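Local coordinates for tyrocidine synthase 2 (Brevibacillus parabrevis, PDB 6TA8), which belongs to the multidomain nonribosomal peptide synthetases, the modelled part of the chain having a condensation-domain fold, at residues 86-91 with 97-102; 39-44 with 163-168. All coordinates share one frame; numbering follows the deposited sequence.

Contact 1: residues 86-91 with 97-102; sequences LRMVYK and IKQINR
Strands 88-91 and 98-101 run antiparallel, their axes 4.7 Å apart and 155° from parallel, with Val89-Ile100 and Lys91-Lys98 as hydrogen-bonded pairs, alternating with the non-hydrogen-bonded pairs Met88-Asn101 and Tyr90-Gln99. Each hydrogen-bonded pair closes both of its N-H to O bonds, and Arg102 N carries the pattern one step further to Arg87 O. On the face bearing Tyr90 and Gln99, these two side chains lie alongside each other and point the same way. Gln99 has CG set between its backbone N and carbonyl carbon (chi1 59°), which brings its amide up beside the phenol, 27° from the ring plane, while Gln99 CB lies 3.4 Å from Tyr90 CE2. Farther along this face the doubly bent chain of Met88 crosses Asn101, with Met88 SD 3.6 Å from Asn101 N and Met88 CE 3.7 Å from Asn101 OD1. On the face of Val89 and Ile100, Val89 CG2 sits over one face of the Arg102 guanidinium, 3.6 Å from Arg102 NE. Beyond the paired strands, Arg87 NE donates to Arg102 O at 2.7 Å, the acceptor lying close to the guanidinium plane, and NH2 adds a weak second bond. Arg87 NH2 also forms a salt bridge with Asp84, whose carbonyl receives Asn101 ND2, so the open end of the strand pair is tied to the preceding turn. The arrangement is a beta hairpin whose strands are joined by the six residues 92-97, continued into a three-stranded antiparallel sheet by strand 33-35 alongside 98-101.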
# COMPACT_ATOMS: atom_id res chain seq x y z
N LEU A 86 5.96 -15.37 -2.25
CA LEU A 86 6.68 -14.83 -3.40
C LEU A 86 6.84 -15.84 -4.53
O LEU A 86 7.32 -15.46 -5.60
CB LEU A 86 8.06 -14.32 -2.96
CG LEU A 86 8.05 -13.20 -1.92
CD1 LEU A 86 9.47 -12.80 -1.53
CD2 LEU A 86 7.27 -11.99 -2.42
N ARG A 87 6.45 -17.10 -4.31
CA ARG A 87 6.48 -18.12 -5.35
C ARG A 87 5.12 -18.34 -5.98
O ARG A 87 4.84 -19.43 -6.50
CB ARG A 87 7.01 -19.44 -4.77
CG ARG A 87 8.38 -19.34 -4.13
CD ARG A 87 8.94 -20.72 -3.82
NE ARG A 87 7.97 -21.54 -3.09
CZ ARG A 87 7.89 -21.59 -1.77
NH1 ARG A 87 8.72 -20.88 -1.02
NH2 ARG A 87 6.98 -22.36 -1.19
N MET A 88 4.26 -17.32 -5.96
CA MET A 88 2.89 -17.46 -6.42
C MET A 88 2.77 -17.24 -7.92
O MET A 88 3.51 -16.45 -8.51
CB MET A 88 1.98 -16.47 -5.68
CG MET A 88 0.51 -16.86 -5.65
SD MET A 88 0.11 -17.94 -4.27
CE MET A 88 0.83 -17.02 -2.92
N VAL A 89 1.83 -17.96 -8.53
CA VAL A 89 1.46 -17.77 -9.93
C VAL A 89 -0.06 -17.78 -10.01
O VAL A 89 -0.76 -18.32 -9.15
CB VAL A 89 2.06 -18.85 -10.86
CG1 VAL A 89 3.56 -18.66 -10.99
CG2 VAL A 89 1.72 -20.24 -10.35
N TYR A 90 -0.58 -17.17 -11.08
CA TYR A 90 -2.02 -16.99 -11.25
C TYR A 90 -2.43 -17.52 -12.61
O TYR A 90 -1.92 -17.06 -13.64
CB TYR A 90 -2.41 -15.51 -11.11
CG TYR A 90 -2.17 -14.94 -9.73
CD1 TYR A 90 -0.90 -14.56 -9.32
CD2 TYR A 90 -3.22 -14.79 -8.83
CE1 TYR A 90 -0.68 -14.05 -8.05
CE2 TYR A 90 -3.01 -14.28 -7.57
CZ TYR A 90 -1.74 -13.91 -7.18
OH TYR A 90 -1.53 -13.40 -5.92
N LYS A 91 -3.36 -18.47 -12.63
CA LYS A 91 -3.82 -19.08 -13.86
C LYS A 91 -5.27 -18.72 -14.13
O LYS A 91 -6.08 -18.60 -13.21
CB LYS A 91 -3.66 -20.60 -13.81
CG LYS A 91 -2.21 -21.05 -13.84
CD LYS A 91 -2.06 -22.54 -13.57
CE LYS A 91 -0.90 -23.12 -14.37
NZ LYS A 91 0.23 -22.15 -14.49
N ILE A 97 -10.02 -17.36 -12.03
CA ILE A 97 -8.62 -17.17 -11.68
C ILE A 97 -8.26 -18.11 -10.54
O ILE A 97 -9.02 -18.23 -9.57
CB ILE A 97 -8.33 -15.70 -11.31
CG1 ILE A 97 -8.64 -14.78 -12.49
CG2 ILE A 97 -6.89 -15.53 -10.86
CD1 ILE A 97 -10.01 -14.13 -12.44
N LYS A 98 -7.12 -18.77 -10.66
CA LYS A 98 -6.65 -19.73 -9.67
C LYS A 98 -5.20 -19.40 -9.33
O LYS A 98 -4.33 -19.46 -10.20
CB LYS A 98 -6.77 -21.16 -10.20
CG LYS A 98 -6.04 -22.22 -9.39
CD LYS A 98 -6.15 -23.58 -10.05
CE LYS A 98 -5.37 -24.65 -9.30
NZ LYS A 98 -5.51 -25.99 -9.92
N GLN A 99 -4.95 -19.06 -8.07
CA GLN A 99 -3.60 -18.78 -7.60
C GLN A 99 -3.05 -20.01 -6.88
O GLN A 99 -3.72 -20.59 -6.02
CB GLN A 99 -3.56 -17.56 -6.68
CG GLN A 99 -4.42 -17.64 -5.43
CD GLN A 99 -3.97 -16.69 -4.33
OE1 GLN A 99 -2.98 -15.97 -4.48
NE2 GLN A 99 -4.70 -16.68 -3.22
N ILE A 100 -1.84 -20.42 -7.26
CA ILE A 100 -1.18 -21.58 -6.69
C ILE A 100 0.15 -21.14 -6.10
O ILE A 100 0.95 -20.48 -6.78
CB ILE A 100 -0.96 -22.69 -7.73
CG1 ILE A 100 -2.20 -22.86 -8.62
CG2 ILE A 100 -0.63 -24.01 -7.05
CD1 ILE A 100 -1.98 -23.80 -9.78
N ASN A 101 0.40 -21.51 -4.85
CA ASN A 101 1.70 -21.31 -4.23
C ASN A 101 2.61 -22.45 -4.68
O ASN A 101 2.47 -23.59 -4.22
CB ASN A 101 1.58 -21.26 -2.71
CG ASN A 101 2.67 -20.43 -2.07
OD1 ASN A 101 2.43 -19.74 -1.08
ND2 ASN A 101 3.87 -20.49 -2.63
N ARG A 102 3.54 -22.16 -5.58
CA ARG A 102 4.43 -23.18 -6.08
C ARG A 102 5.50 -23.53 -5.04
O ARG A 102 5.75 -22.78 -4.10
CB ARG A 102 5.10 -22.73 -7.38
CG ARG A 102 4.14 -22.59 -8.56
CD ARG A 102 4.65 -23.33 -9.78
NE ARG A 102 3.89 -23.00 -10.98
CZ ARG A 102 2.79 -23.64 -11.37
NH1 ARG A 102 2.31 -24.64 -10.65
NH2 ARG A 102 2.16 -23.27 -12.48

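Contact 2: residues 39-44 with 163-168; sequences PIQKWF and HHLVVD
The carbonyl oxygen of Leu165 is gripped by two groups: Gln41 NE2 donates to it at 3.2 Å with an N-H...O angle of 162°, and Tyr90 OH adds a weak hydrogen bond. The Gln41 donor approaches nearly along the C=O axis, and the oxygen lies in the plane of its amide. At the other end of that amide, OE1 accepts from Thr38 N, so both polar atoms are engaged and the orientation of the group is fixed. An extended chain carries the amide out from helix 39-46, and its CG rests 3.8 Å from Leu165 CD2. That same methyl also meets Phe44, 3.9 Å from Phe44 CD2, so the leucine is wedged between the glutamine stem and the phenyl ring. Phe44 sets out toward the loop, and with CG anti to the backbone N (chi1 171°) its ring reaches Leu165 and His163. Its CZ comes to the edge of the His163 imidazole, 3.8 Å from His163 CE1, with the ring planes at 89° and the pair oblique overall. His163 is held through both nitrogens: ND1 receives Leu165 N at 3.3 Å, and NE2 bonds to Arg52 O, which together fix its rotation. The following His164 turns to another side, where its ND1 donates to Val167 O at 2.9 Å and its ring stacks on Trp322. Asp168 caps the start of helix 169-187 and forms a salt bridge with Arg307. Residues 163-168 are most of the HHxxxDG signature of condensation domains. Chemically, one oriented hydrogen bond from a side-chain amide, buried among leucine and aromatic contacts, would be expected to hold the Leu165 carbonyl in place; the loop meets helix 39-46 through Leu165 and the edge of His163, while His164 takes no part across these two segments.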
# COMPACT_ATOMS: atom_id res chain seq x y z
N PRO A 39 -9.98 -10.78 -0.32
CA PRO A 39 -10.81 -9.69 -0.87
C PRO A 39 -10.03 -8.67 -1.68
O PRO A 39 -10.52 -8.23 -2.73
CB PRO A 39 -11.42 -9.06 0.40
CG PRO A 39 -11.47 -10.18 1.37
CD PRO A 39 -10.26 -11.03 1.10
N ILE A 40 -8.84 -8.27 -1.22
CA ILE A 40 -8.06 -7.29 -1.98
C ILE A 40 -7.54 -7.91 -3.27
O ILE A 40 -7.28 -7.20 -4.25
CB ILE A 40 -6.93 -6.72 -1.11
CG1 ILE A 40 -6.32 -5.48 -1.76
CG2 ILE A 40 -5.87 -7.77 -0.84
CD1 ILE A 40 -7.33 -4.39 -2.07
N GLN A 41 -7.37 -9.24 -3.29
CA GLN A 41 -6.99 -9.91 -4.53
C GLN A 41 -8.17 -10.03 -5.48
O GLN A 41 -8.02 -9.87 -6.69
CB GLN A 41 -6.41 -11.29 -4.21
CG GLN A 41 -5.00 -11.25 -3.64
CD GLN A 41 -4.53 -12.60 -3.17
OE1 GLN A 41 -5.33 -13.46 -2.81
NE2 GLN A 41 -3.21 -12.80 -3.16
N LYS A 42 -9.37 -10.31 -4.94
CA LYS A 42 -10.57 -10.33 -5.77
C LYS A 42 -10.86 -8.95 -6.35
O LYS A 42 -11.29 -8.84 -7.50
CB LYS A 42 -11.76 -10.82 -4.95
CG LYS A 42 -12.03 -12.31 -5.05
CD LYS A 42 -13.43 -12.64 -4.54
CE LYS A 42 -13.80 -14.09 -4.80
NZ LYS A 42 -13.04 -15.02 -3.93
N TRP A 43 -10.63 -7.90 -5.57
CA TRP A 43 -10.86 -6.54 -6.05
C TRP A 43 -9.93 -6.19 -7.20
O TRP A 43 -10.32 -5.41 -8.09
CB TRP A 43 -10.69 -5.55 -4.89
CG TRP A 43 -10.58 -4.12 -5.32
CD1 TRP A 43 -11.60 -3.24 -5.51
CD2 TRP A 43 -9.37 -3.39 -5.59
NE1 TRP A 43 -11.11 -2.01 -5.89
CE2 TRP A 43 -9.74 -2.08 -5.95
CE3 TRP A 43 -8.01 -3.73 -5.58
CZ2 TRP A 43 -8.81 -1.11 -6.29
CZ3 TRP A 43 -7.09 -2.76 -5.91
CH2 TRP A 43 -7.49 -1.47 -6.26
N PHE A 44 -8.72 -6.75 -7.22
CA PHE A 44 -7.79 -6.46 -8.30
C PHE A 44 -8.25 -7.06 -9.62
O PHE A 44 -8.16 -6.42 -10.67
CB PHE A 44 -6.39 -6.97 -7.93
CG PHE A 44 -5.40 -6.91 -9.06
CD1 PHE A 44 -4.76 -5.73 -9.38
CD2 PHE A 44 -5.11 -8.05 -9.80
CE1 PHE A 44 -3.85 -5.67 -10.42
CE2 PHE A 44 -4.20 -8.00 -10.84
CZ PHE A 44 -3.57 -6.81 -11.15
N HIS A 163 5.30 -7.84 -8.12
CA HIS A 163 3.89 -7.60 -8.41
C HIS A 163 3.11 -7.39 -7.12
O HIS A 163 3.34 -8.08 -6.11
CB HIS A 163 3.31 -8.78 -9.19
CG HIS A 163 2.05 -8.45 -9.92
ND1 HIS A 163 0.81 -8.52 -9.33
CD2 HIS A 163 1.84 -8.06 -11.20
CE1 HIS A 163 -0.12 -8.18 -10.21
NE2 HIS A 163 0.48 -7.90 -11.36
N HIS A 164 2.18 -6.44 -7.15
CA HIS A 164 1.45 -6.03 -5.95
C HIS A 164 0.56 -7.14 -5.38
O HIS A 164 0.04 -6.97 -4.28
CB HIS A 164 0.60 -4.80 -6.26
CG HIS A 164 0.30 -3.96 -5.05
ND1 HIS A 164 0.47 -4.42 -3.76
CD2 HIS A 164 -0.15 -2.69 -4.95
CE1 HIS A 164 0.13 -3.46 -2.91
NE2 HIS A 164 -0.25 -2.40 -3.61
N LEU A 165 0.39 -8.25 -6.10
CA LEU A 165 -0.52 -9.29 -5.65
C LEU A 165 0.03 -10.11 -4.49
O LEU A 165 -0.72 -10.92 -3.93
CB LEU A 165 -0.85 -10.23 -6.81
CG LEU A 165 -2.08 -9.87 -7.66
CD1 LEU A 165 -2.18 -10.81 -8.86
CD2 LEU A 165 -3.34 -9.93 -6.82
N VAL A 166 1.29 -9.92 -4.10
CA VAL A 166 1.91 -10.76 -3.09
C VAL A 166 2.71 -9.93 -2.09
O VAL A 166 3.45 -10.49 -1.26
CB VAL A 166 2.81 -11.83 -3.74
CG1 VAL A 166 1.98 -12.88 -4.45
CG2 VAL A 166 3.80 -11.18 -4.70
N VAL A 167 2.58 -8.61 -2.15
CA VAL A 167 3.33 -7.71 -1.27
C VAL A 167 2.47 -6.51 -0.91
O VAL A 167 1.56 -6.13 -1.65
CB VAL A 167 4.66 -7.23 -1.90
CG1 VAL A 167 5.72 -8.31 -1.83
CG2 VAL A 167 4.43 -6.78 -3.33
N ASP A 168 2.77 -5.90 0.23
CA ASP A 168 2.18 -4.63 0.63
C ASP A 168 3.22 -3.86 1.43
O ASP A 168 4.39 -4.24 1.49
CB ASP A 168 0.87 -4.85 1.39
CG ASP A 168 1.04 -5.70 2.64
OD1 ASP A 168 2.17 -6.14 2.93
OD2 ASP A 168 0.02 -5.93 3.33

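Overall arrangement
From the N terminus, the chain passes strand 33-35 and enters helix 39-46, the first partner of contact 2. It then runs through strand 56-63 and helix 69-82 into the hairpin of contact 1, which closes a short local loop. Strand 110-115, helix 122-134 and the strands 145-152 and 155-163 follow before residues 163-168 return to the helix, so contact 1 falls wholly within the long excursion that contact 2 closes. Their centres lie about 12 Å apart, and the contacts touch, for example Met88 CB with Val166 CG1 at 3.8 Å. Together they join the small three-stranded sheet, helix 39-46 and the signature loop leaving the five-stranded sheet.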